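Selenium-binding protein (Sulfolobus tokodaii, PDB 2ECE) is of unknown function but folds as a beta-propeller of seven blades and may bind selenium. Local coordinates at residues Y191-N196 with E200-S205; I230-L235 with W283-E288; F97-G102 with D148-S153. All blocks are in the same frame, centred on the assembly; numbering follows the deposited sequence.

Interaction 1. Residues Y191-N196 with E200-S205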
loop_
_atom_site.group_PDB
_atom_site.type_symbol
_atom_site.label_atom_id
_atom_site.label_comp_id
_atom_site.label_asym_id
_atom_site.label_seq_id
_atom_site.Cartn_x
_atom_site.Cartn_y
_atom_site.Cartn_z
ATOM N N TYR A 191 11.283 0.387 0.046
ATOM C CA TYR A 191 9.950 0.741 -0.458
ATOM C C TYR A 191 8.884 0.405 0.585
ATOM O O TYR A 191 8.403 1.282 1.303
ATOM C CB TYR A 191 9.625 -0.033 -1.725
ATOM C CG TYR A 191 8.271 0.320 -2.309
ATOM C CD1 TYR A 191 7.154 -0.509 -2.151
ATOM C CD2 TYR A 191 8.096 1.536 -2.965
ATOM C CE1 TYR A 191 5.889 -0.115 -2.635
ATOM C CE2 TYR A 191 6.855 1.936 -3.445
ATOM C CZ TYR A 191 5.759 1.111 -3.278
ATOM O OH TYR A 191 4.543 1.524 -3.761
ATOM N N ASP A 192 8.684 -0.888 0.803
ATOM C CA ASP A 192 7.656 -1.330 1.745
ATOM C C ASP A 192 8.295 -2.258 2.764
ATOM O O ASP A 192 9.467 -2.611 2.647
ATOM C CB ASP A 192 6.504 -2.052 1.009
ATOM C CG ASP A 192 5.335 -2.381 1.932
ATOM O OD1 ASP A 192 4.979 -1.524 2.773
ATOM O OD2 ASP A 192 4.764 -3.487 1.807
ATOM N N PHE A 193 7.530 -2.634 3.777
ATOM C CA PHE A 193 8.023 -3.534 4.805
ATOM C C PHE A 193 6.856 -4.002 5.642
ATOM O O PHE A 193 5.805 -3.373 5.663
ATOM C CB PHE A 193 9.014 -2.826 5.745
ATOM C CG PHE A 193 8.351 -1.912 6.765
ATOM C CD1 PHE A 193 7.947 -0.622 6.418
ATOM C CD2 PHE A 193 8.115 -2.354 8.067
ATOM C CE1 PHE A 193 7.316 0.215 7.354
ATOM C CE2 PHE A 193 7.486 -1.525 9.011
ATOM C CZ PHE A 193 7.086 -0.238 8.652
ATOM N N TRP A 194 7.043 -5.131 6.306
ATOM C CA TRP A 194 6.057 -5.636 7.238
ATOM C C TRP A 194 6.736 -6.683 8.103
ATOM O O TRP A 194 7.964 -6.777 8.110
ATOM C CB TRP A 194 4.789 -6.191 6.566
ATOM C CG TRP A 194 3.603 -5.924 7.472
ATOM C CD1 TRP A 194 3.666 -5.592 8.799
ATOM C CD2 TRP A 194 2.203 -5.944 7.134
ATOM N NE1 TRP A 194 2.403 -5.400 9.305
ATOM C CE2 TRP A 194 1.486 -5.608 8.311
ATOM C CE3 TRP A 194 1.484 -6.207 5.958
ATOM C CZ2 TRP A 194 0.088 -5.533 8.348
ATOM C CZ3 TRP A 194 0.082 -6.133 5.997
ATOM C CH2 TRP A 194 -0.594 -5.797 7.185
ATOM N N TRP A 195 5.966 -7.481 8.827
ATOM C CA TRP A 195 6.594 -8.425 9.723
ATOM C C TRP A 195 5.697 -9.574 10.160
ATOM O O TRP A 195 4.507 -9.624 9.842
ATOM C CB TRP A 195 7.057 -7.649 10.972
ATOM C CG TRP A 195 5.968 -6.706 11.538
ATOM C CD1 TRP A 195 4.652 -7.010 11.742
ATOM C CD2 TRP A 195 6.122 -5.329 11.960
ATOM N NE1 TRP A 195 3.978 -5.925 12.257
ATOM C CE2 TRP A 195 4.852 -4.881 12.401
ATOM C CE3 TRP A 195 7.204 -4.437 12.009
ATOM C CZ2 TRP A 195 4.634 -3.578 12.883
ATOM C CZ3 TRP A 195 6.985 -3.130 12.493
ATOM C CH2 TRP A 195 5.707 -2.721 12.921
ATOM N N ASN A 196 6.307 -10.503 10.882
ATOM C CA ASN A 196 5.619 -11.618 11.503
ATOM C C ASN A 196 6.146 -11.374 12.909
ATOM O O ASN A 196 7.294 -11.702 13.218
ATOM C CB ASN A 196 6.113 -12.970 10.994
ATOM C CG ASN A 196 5.417 -14.126 11.693
ATOM O OD1 ASN A 196 5.425 -14.210 12.921
ATOM N ND2 ASN A 196 4.805 -15.017 10.917
ATOM N N GLU A 200 9.448 -12.792 15.130
ATOM C CA GLU A 200 10.416 -11.708 15.125
ATOM C C GLU A 200 11.208 -11.480 13.849
ATOM O O GLU A 200 12.422 -11.310 13.898
ATOM C CB GLU A 200 11.391 -11.900 16.282
ATOM C CG GLU A 200 10.693 -12.147 17.601
ATOM C CD GLU A 200 11.620 -12.005 18.783
ATOM O OE1 GLU A 200 12.836 -12.195 18.599
ATOM O OE2 GLU A 200 11.129 -11.713 19.896
ATOM N N VAL A 201 10.546 -11.487 12.705
ATOM C CA VAL A 201 11.271 -11.210 11.481
ATOM C C VAL A 201 10.544 -10.114 10.737
ATOM O O VAL A 201 9.311 -10.066 10.708
ATOM C CB VAL A 201 11.428 -12.466 10.581
ATOM C CG1 VAL A 201 10.806 -13.662 11.244
ATOM C CG2 VAL A 201 10.828 -12.217 9.210
ATOM N N LEU A 202 11.330 -9.221 10.153
ATOM C CA LEU A 202 10.808 -8.108 9.391
ATOM C C LEU A 202 11.301 -8.315 7.970
ATOM O O LEU A 202 12.416 -8.792 7.758
ATOM C CB LEU A 202 11.341 -6.787 9.960
ATOM C CG LEU A 202 10.948 -5.476 9.268
ATOM C CD1 LEU A 202 10.905 -4.353 10.304
ATOM C CD2 LEU A 202 11.934 -5.145 8.156
ATOM N N VAL A 203 10.457 -7.987 7.002
ATOM C CA VAL A 203 10.815 -8.121 5.598
ATOM C C VAL A 203 10.692 -6.736 4.989
ATOM O O VAL A 203 9.797 -5.974 5.360
ATOM C CB VAL A 203 9.855 -9.105 4.875
ATOM C CG1 VAL A 203 10.072 -10.512 5.396
ATOM C CG2 VAL A 203 8.406 -8.690 5.114
ATOM N N SER A 204 11.595 -6.400 4.074
ATOM C CA SER A 204 11.579 -5.101 3.414
ATOM C C SER A 204 11.821 -5.310 1.921
ATOM O O SER A 204 12.474 -6.285 1.524
ATOM C CB SER A 204 12.664 -4.188 4.006
ATOM O OG SER A 204 13.968 -4.720 3.802
ATOM N N SER A 205 11.305 -4.395 1.102
ATOM C CA SER A 205 11.433 -4.508 -0.355
ATOM C C SER A 205 12.292 -3.426 -1.019
ATOM O O SER A 205 13.044 -2.722 -0.346
ATOM C CB SER A 205 10.036 -4.531 -0.989
ATOM O OG SER A 205 9.293 -3.383 -0.624
#
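Asn196 faces both Glu200 and Val201, a G1 beta bulge that closes the hairpin of strands 193-196 and 201-204; Glu200 enters it with a positive phi of 52°. Val201 O then receives Asn196 N at 3.0 Å, whereas the return bond from Val201 N to Asn196 O is longer, at 3.3 Å. Leu202 is paired with Trp195, and its CD1 reaches both aromatic neighbours on that face. It lies 4.1 Å from Trp195 CE3, at the indole edge near the ring plane, and meets Phe193 CD2 obliquely at the same distance. Trp195 CG is held between its backbone N and carbonyl carbon (chi1 47°), which turns the indole away from the partner strand and leaves mainly this edge to Leu202. Val203 exchanges two backbone bonds with Trp194, and its CG2 rests 3.6 Å from Trp194 O. Ser204 is paired with Phe193, their CA atoms 4.1 Å apart, and its OG accepts the indole N-H of Trp233 on the next strand. At Ser205 the backbone N binds Asp192 O, while OG accepts Asp192 N at 2.9 Å and is also bonded to Leu254 O of the next blade. Replacing this serine by alanine would probably leave Asp192 N without its acceptor and Leu254 O without this partner. The contact is thus joined mostly by main-chain polarity, with one hydroxyl standing in as acceptor where the regular strand pairing ends, while side chains such as Phe193 and Val203 pack against the preceding and following blades.

Interaction 2. Residues I230-L235 with W283-E288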
loop_
_atom_site.group_PDB
_atom_site.type_symbol
_atom_site.label_atom_id
_atom_site.label_comp_id
_atom_site.label_asym_id
_atom_site.label_seq_id
_atom_site.Cartn_x
_atom_site.Cartn_y
_atom_site.Cartn_z
ATOM N N ILE A 230 14.177 -9.012 -1.779
ATOM C CA ILE A 230 13.379 -8.956 -0.561
ATOM C C ILE A 230 14.417 -9.224 0.527
ATOM O O ILE A 230 15.263 -10.115 0.389
ATOM C CB ILE A 230 12.260 -10.033 -0.507
ATOM C CG1 ILE A 230 11.664 -10.087 0.906
ATOM C CG2 ILE A 230 12.806 -11.391 -0.898
ATOM C CD1 ILE A 230 10.395 -10.941 1.021
ATOM N N HIS A 231 14.377 -8.437 1.592
ATOM C CA HIS A 231 15.334 -8.585 2.678
ATOM C C HIS A 231 14.657 -9.138 3.922
ATOM O O HIS A 231 13.567 -8.692 4.291
ATOM C CB HIS A 231 15.960 -7.225 3.001
ATOM C CG HIS A 231 16.674 -6.601 1.844
ATOM N ND1 HIS A 231 18.017 -6.802 1.599
ATOM C CD2 HIS A 231 16.232 -5.779 0.860
ATOM C CE1 HIS A 231 18.371 -6.128 0.519
ATOM N NE2 HIS A 231 17.307 -5.500 0.051
ATOM N N PHE A 232 15.305 -10.110 4.557
ATOM C CA PHE A 232 14.784 -10.720 5.775
ATOM C C PHE A 232 15.624 -10.234 6.944
ATOM O O PHE A 232 16.854 -10.334 6.915
ATOM C CB PHE A 232 14.849 -12.243 5.664
ATOM C CG PHE A 232 14.047 -12.783 4.522
ATOM C CD1 PHE A 232 12.665 -12.872 4.615
ATOM C CD2 PHE A 232 14.666 -13.115 3.318
ATOM C CE1 PHE A 232 11.901 -13.275 3.522
ATOM C CE2 PHE A 232 13.912 -13.520 2.218
ATOM C CZ PHE A 232 12.526 -13.597 2.321
ATOM N N TRP A 233 14.959 -9.712 7.970
ATOM C CA TRP A 233 15.655 -9.183 9.134
ATOM C C TRP A 233 15.223 -9.808 10.451
ATOM O O TRP A 233 14.116 -10.326 10.577
ATOM C CB TRP A 233 15.404 -7.682 9.282
ATOM C CG TRP A 233 15.604 -6.851 8.074
ATOM C CD1 TRP A 233 14.893 -6.901 6.911
ATOM C CD2 TRP A 233 16.518 -5.760 7.943
ATOM N NE1 TRP A 233 15.303 -5.901 6.064
ATOM C CE2 TRP A 233 16.301 -5.185 6.671
ATOM C CE3 TRP A 233 17.497 -5.209 8.779
ATOM C CZ2 TRP A 233 17.034 -4.081 6.210
ATOM C CZ3 TRP A 233 18.228 -4.109 8.320
ATOM C CH2 TRP A 233 17.990 -3.558 7.048
ATOM N N ASP A 234 16.115 -9.717 11.431
ATOM C CA ASP A 234 15.859 -10.168 12.795
ATOM C C ASP A 234 15.215 -8.901 13.376
ATOM O O ASP A 234 15.897 -7.901 13.592
ATOM C CB ASP A 234 17.185 -10.448 13.510
ATOM C CG ASP A 234 16.993 -10.933 14.937
ATOM O OD1 ASP A 234 16.029 -10.495 15.599
ATOM O OD2 ASP A 234 17.823 -11.742 15.403
ATOM N N LEU A 235 13.905 -8.935 13.596
ATOM C CA LEU A 235 13.173 -7.777 14.110
ATOM C C LEU A 235 13.749 -7.239 15.417
ATOM O O LEU A 235 13.843 -6.027 15.631
ATOM C CB LEU A 235 11.708 -8.154 14.336
ATOM C CG LEU A 235 10.595 -7.140 14.032
ATOM C CD1 LEU A 235 9.474 -7.361 15.033
ATOM C CD2 LEU A 235 11.096 -5.708 14.108
ATOM N N TRP A 283 5.327 -13.305 -6.133
ATOM C CA TRP A 283 6.230 -14.265 -5.534
ATOM C C TRP A 283 5.837 -14.606 -4.111
ATOM O O TRP A 283 5.413 -13.739 -3.349
ATOM C CB TRP A 283 7.656 -13.718 -5.556
ATOM C CG TRP A 283 8.233 -13.586 -6.933
ATOM C CD1 TRP A 283 7.828 -12.731 -7.921
ATOM C CD2 TRP A 283 9.332 -14.329 -7.469
ATOM N NE1 TRP A 283 8.613 -12.896 -9.040
ATOM C CE2 TRP A 283 9.541 -13.871 -8.790
ATOM C CE3 TRP A 283 10.159 -15.340 -6.963
ATOM C CZ2 TRP A 283 10.550 -14.391 -9.613
ATOM C CZ3 TRP A 283 11.167 -15.858 -7.786
ATOM C CH2 TRP A 283 11.348 -15.381 -9.094
ATOM N N LEU A 284 5.981 -15.883 -3.769
ATOM C CA LEU A 284 5.673 -16.373 -2.434
ATOM C C LEU A 284 6.983 -16.577 -1.687
ATOM O O LEU A 284 7.819 -17.375 -2.108
ATOM C CB LEU A 284 4.930 -17.714 -2.517
ATOM C CG LEU A 284 4.644 -18.477 -1.217
ATOM C CD1 LEU A 284 3.656 -17.695 -0.375
ATOM C CD2 LEU A 284 4.079 -19.865 -1.540
ATOM N N TRP A 285 7.180 -15.840 -0.600
ATOM C CA TRP A 285 8.384 -16.015 0.202
ATOM C C TRP A 285 7.930 -16.851 1.392
ATOM O O TRP A 285 6.842 -16.633 1.923
ATOM C CB TRP A 285 8.965 -14.665 0.658
ATOM C CG TRP A 285 7.969 -13.638 1.153
ATOM C CD1 TRP A 285 7.282 -12.725 0.395
ATOM C CD2 TRP A 285 7.599 -13.385 2.514
ATOM N NE1 TRP A 285 6.518 -11.918 1.201
ATOM C CE2 TRP A 285 6.693 -12.299 2.506
ATOM C CE3 TRP A 285 7.949 -13.967 3.739
ATOM C CZ2 TRP A 285 6.128 -11.783 3.679
ATOM C CZ3 TRP A 285 7.388 -13.454 4.907
ATOM C CH2 TRP A 285 6.486 -12.369 4.866
ATOM N N PHE A 286 8.752 -17.815 1.795
ATOM C CA PHE A 286 8.398 -18.702 2.899
ATOM C C PHE A 286 9.624 -19.314 3.574
ATOM O O PHE A 286 10.676 -19.462 2.946
ATOM C CB PHE A 286 7.482 -19.814 2.371
ATOM C CG PHE A 286 8.100 -20.641 1.272
ATOM C CD1 PHE A 286 8.708 -21.859 1.557
ATOM C CD2 PHE A 286 8.091 -20.191 -0.048
ATOM C CE1 PHE A 286 9.300 -22.623 0.550
ATOM C CE2 PHE A 286 8.682 -20.945 -1.066
ATOM C CZ PHE A 286 9.289 -22.166 -0.763
ATOM N N TYR A 287 9.488 -19.664 4.850
ATOM C CA TYR A 287 10.590 -20.271 5.594
ATOM C C TYR A 287 10.381 -21.779 5.658
ATOM O O TYR A 287 9.325 -22.250 6.067
ATOM C CB TYR A 287 10.671 -19.691 7.008
ATOM C CG TYR A 287 11.888 -20.139 7.787
ATOM C CD1 TYR A 287 11.825 -21.228 8.663
ATOM C CD2 TYR A 287 13.106 -19.475 7.651
ATOM C CE1 TYR A 287 12.949 -21.637 9.386
ATOM C CE2 TYR A 287 14.231 -19.876 8.367
ATOM C CZ TYR A 287 14.145 -20.955 9.234
ATOM O OH TYR A 287 15.253 -21.342 9.956
ATOM N N GLU A 288 11.403 -22.529 5.267
ATOM C CA GLU A 288 11.308 -23.981 5.234
ATOM C C GLU A 288 12.706 -24.593 5.232
ATOM O O GLU A 288 13.642 -24.011 4.687
ATOM C CB GLU A 288 10.558 -24.382 3.964
ATOM C CG GLU A 288 10.126 -25.825 3.856
ATOM C CD GLU A 288 9.263 -26.043 2.631
ATOM O OE1 GLU A 288 9.778 -26.552 1.612
ATOM O OE2 GLU A 288 8.067 -25.681 2.686
#
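Ile230 and Trp285 meet through a CH-pi contact, the closest approach between the two strand segments. The methyl Ile230 CD1 stands over one face of the indole, 3.7 Å from the centroid of the five-membered ring and only 16° off its normal. Its nearest ring atoms include Trp285 CG, at 3.6 Å, and the side chains cross at about a right angle. The Ile230 chain is fully extended, with CG1 anti to the backbone N (chi1 169°) and CD1 continuing the zigzag, which carries the terminal methyl out to the ring.

The second interaction is apolar packing between aromatic groups. Phe232 CE1 comes to 4.0 Å from Trp285 CE3, which lies at the edge of the phenyl ring and near its plane; seen from the indole the approach is oblique, so this is no face-to-face stack. Phe232 CZ adds a contact of 4.1 Å with Trp285 CB. Trp285 therefore receives a methyl on its five-membered ring and a phenyl edge at its six-membered ring. The Phe232 ring also stacks on that of Trp292.

Polar bonding across the segments is absent: the indole nitrogen of Trp285 is satisfied by Phe268 O on the adjacent strand of its own sheet. With the nearest CA atoms, those of Ile230 and Trp285, still 8.7 Å apart, the two backbones belong to different sheets that face one another. Such side-chain interdigitation between the sheet holding 229-234 and the one holding 280-288 is the arrangement of successive blades in a beta-propeller.

Interaction 3. Residues F97-G102 with D148-S153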
loop_
_atom_site.group_PDB
_atom_site.type_symbol
_atom_site.label_atom_id
_atom_site.label_comp_id
_atom_site.label_asym_id
_atom_site.label_seq_id
_atom_site.Cartn_x
_atom_site.Cartn_y
_atom_site.Cartn_z
ATOM N N PHE A 97 -4.978 7.860 16.224
ATOM C CA PHE A 97 -4.415 8.787 15.256
ATOM C C PHE A 97 -3.986 8.209 13.924
ATOM O O PHE A 97 -3.415 7.118 13.859
ATOM C CB PHE A 97 -3.203 9.491 15.865
ATOM C CG PHE A 97 -3.452 10.057 17.232
ATOM C CD1 PHE A 97 -3.244 9.285 18.368
ATOM C CD2 PHE A 97 -3.888 11.370 17.381
ATOM C CE1 PHE A 97 -3.465 9.813 19.638
ATOM C CE2 PHE A 97 -4.114 11.909 18.645
ATOM C CZ PHE A 97 -3.901 11.127 19.775
ATOM N N LEU A 98 -4.262 8.953 12.861
ATOM C CA LEU A 98 -3.817 8.551 11.538
ATOM C C LEU A 98 -2.440 9.203 11.439
ATOM O O LEU A 98 -2.286 10.390 11.749
ATOM C CB LEU A 98 -4.732 9.110 10.440
ATOM C CG LEU A 98 -6.162 8.561 10.357
ATOM C CD1 LEU A 98 -6.910 9.270 9.222
ATOM C CD2 LEU A 98 -6.126 7.054 10.111
ATOM N N ILE A 99 -1.446 8.415 11.040
ATOM C CA ILE A 99 -0.069 8.875 10.873
ATOM C C ILE A 99 0.058 9.023 9.357
ATOM O O ILE A 99 0.133 8.024 8.637
ATOM C CB ILE A 99 0.921 7.804 11.393
ATOM C CG1 ILE A 99 0.541 7.397 12.818
ATOM C CG2 ILE A 99 2.343 8.335 11.377
ATOM C CD1 ILE A 99 0.591 8.536 13.814
ATOM N N VAL A 100 0.070 10.271 8.884
ATOM C CA VAL A 100 0.108 10.578 7.455
ATOM C C VAL A 100 1.376 11.282 6.987
ATOM O O VAL A 100 1.553 12.476 7.218
ATOM C CB VAL A 100 -1.105 11.461 7.083
ATOM C CG1 VAL A 100 -1.152 11.694 5.572
ATOM C CG2 VAL A 100 -2.389 10.800 7.585
ATOM N N PRO A 101 2.260 10.554 6.282
ATOM C CA PRO A 101 3.507 11.147 5.801
ATOM C C PRO A 101 3.447 11.661 4.366
ATOM O O PRO A 101 2.594 11.248 3.575
ATOM C CB PRO A 101 4.490 9.993 5.941
ATOM C CG PRO A 101 3.644 8.839 5.449
ATOM C CD PRO A 101 2.300 9.084 6.148
ATOM N N GLY A 102 4.362 12.567 4.035
ATOM C CA GLY A 102 4.419 13.084 2.679
ATOM C C GLY A 102 5.494 12.302 1.946
ATOM O O GLY A 102 6.666 12.325 2.352
ATOM N N ASP A 148 5.818 -1.924 19.999
ATOM C CA ASP A 148 6.781 -1.035 20.628
ATOM C C ASP A 148 6.887 0.384 20.085
ATOM O O ASP A 148 7.286 1.289 20.814
ATOM C CB ASP A 148 8.151 -1.704 20.568
ATOM C CG ASP A 148 8.576 -2.024 19.145
ATOM O OD1 ASP A 148 7.692 -2.138 18.265
ATOM O OD2 ASP A 148 9.790 -2.175 18.906
ATOM N N ALA A 149 6.550 0.589 18.816
ATOM C CA ALA A 149 6.642 1.930 18.234
ATOM C C ALA A 149 5.928 2.001 16.889
ATOM O O ALA A 149 5.309 1.034 16.458
ATOM C CB ALA A 149 8.114 2.325 18.065
ATOM N N ILE A 150 6.011 3.157 16.240
ATOM C CA ILE A 150 5.396 3.348 14.934
ATOM C C ILE A 150 6.553 3.309 13.944
ATOM O O ILE A 150 7.540 4.021 14.115
ATOM C CB ILE A 150 4.673 4.710 14.849
ATOM C CG1 ILE A 150 3.541 4.764 15.877
ATOM C CG2 ILE A 150 4.118 4.917 13.448
ATOM C CD1 ILE A 150 2.995 6.160 16.081
ATOM N N TYR A 151 6.436 2.470 12.921
ATOM C CA TYR A 151 7.492 2.316 11.928
ATOM C C TYR A 151 7.089 2.909 10.585
ATOM O O TYR A 151 5.967 2.704 10.123
ATOM C CB TYR A 151 7.822 0.829 11.732
ATOM C CG TYR A 151 8.390 0.125 12.944
ATOM C CD1 TYR A 151 7.658 0.015 14.130
ATOM C CD2 TYR A 151 9.654 -0.466 12.892
ATOM C CE1 TYR A 151 8.175 -0.672 15.233
ATOM C CE2 TYR A 151 10.180 -1.151 13.981
ATOM C CZ TYR A 151 9.437 -1.253 15.148
ATOM O OH TYR A 151 9.957 -1.941 16.225
ATOM N N ILE A 152 8.019 3.618 9.950
ATOM C CA ILE A 152 7.756 4.251 8.664
ATOM C C ILE A 152 8.932 4.049 7.726
ATOM O O ILE A 152 10.067 4.342 8.083
ATOM C CB ILE A 152 7.528 5.775 8.827
ATOM C CG1 ILE A 152 6.434 6.029 9.873
ATOM C CG2 ILE A 152 7.143 6.387 7.487
ATOM C CD1 ILE A 152 6.216 7.489 10.197
ATOM N N SER A 153 8.668 3.553 6.522
ATOM C CA SER A 153 9.744 3.344 5.566
ATOM C C SER A 153 10.022 4.633 4.793
ATOM O O SER A 153 9.161 5.508 4.691
ATOM C CB SER A 153 9.384 2.217 4.596
ATOM O OG SER A 153 8.274 2.574 3.795
#
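Ile99 uses two branches to meet two isoleucines of the facing strand, and these contacts form the tight part of the interface. Its CD1 reaches Ile150 CD1 tip to tip at 4.1 Å. Its CG2 touches Ile152 CD1, also at 4.1 Å, with the two side chains meeting at a slant. The split follows from the rotamer: CG2 lies anti to the backbone N while CG1 sits beside that nitrogen (chi1 -52°), and this, together with a bent chi2 of -61°, sends CG2 to Ile152 and CD1 to Ile150, two positions apart on one face of strand 150-154. Purely methyl groups meet here, and no hydrogen bond links the segments.

Packing thins out toward both ends. Pro101 still leans to the other strand, but its side chain remains 4.7 Å from the facing segment at its nearest. At the opposite end the Phe97 side chain comes no nearer than 7.0 Å to the facing segment and is partly exposed, as is Asp148. That aspartate is occupied within its own segment, where Tyr151 OH donates to Asp148 OD2 at 2.7 Å on the syn side of the carboxylate, 17° out of its plane. Tyr151 itself points away from the isoleucines, its ring meeting Trp195 and Trp180 edge-to-face.

The backbones stay well apart, with 8.8 Å between the CA atoms of Ile99 and Ile150, as expected for two sheets packed through side chains. Strand 97-101 lies between 77-78 and 108-112, and strand 150-154 between 140-145 and 165-169; Ile110, Ile108, Leu140 and Leu169 extend the apolar layer where these two propeller blades adjoin.

All three contacts are largely buried, yet they act at different levels of the propeller. Interaction 1 builds one blade from within, mainly by main-chain hydrogen bonds, with 454 Å² buried between its strands. Interactions 2 and 3 join separate blades through side chains alone, burying 122 and 163 Å²; aromatic faces and edges dominate the former, aliphatic methyls the latter. Interactions 1 and 2 share a sheet, since 201-204 and 229-234 are neighbours in it and Leu202 O probably accepts Trp233 N. On its other side interaction 1 touches interaction 3, where Tyr191 O meets Ser153 OG, whereas interactions 2 and 3, with centres about 23 Å apart, do not touch.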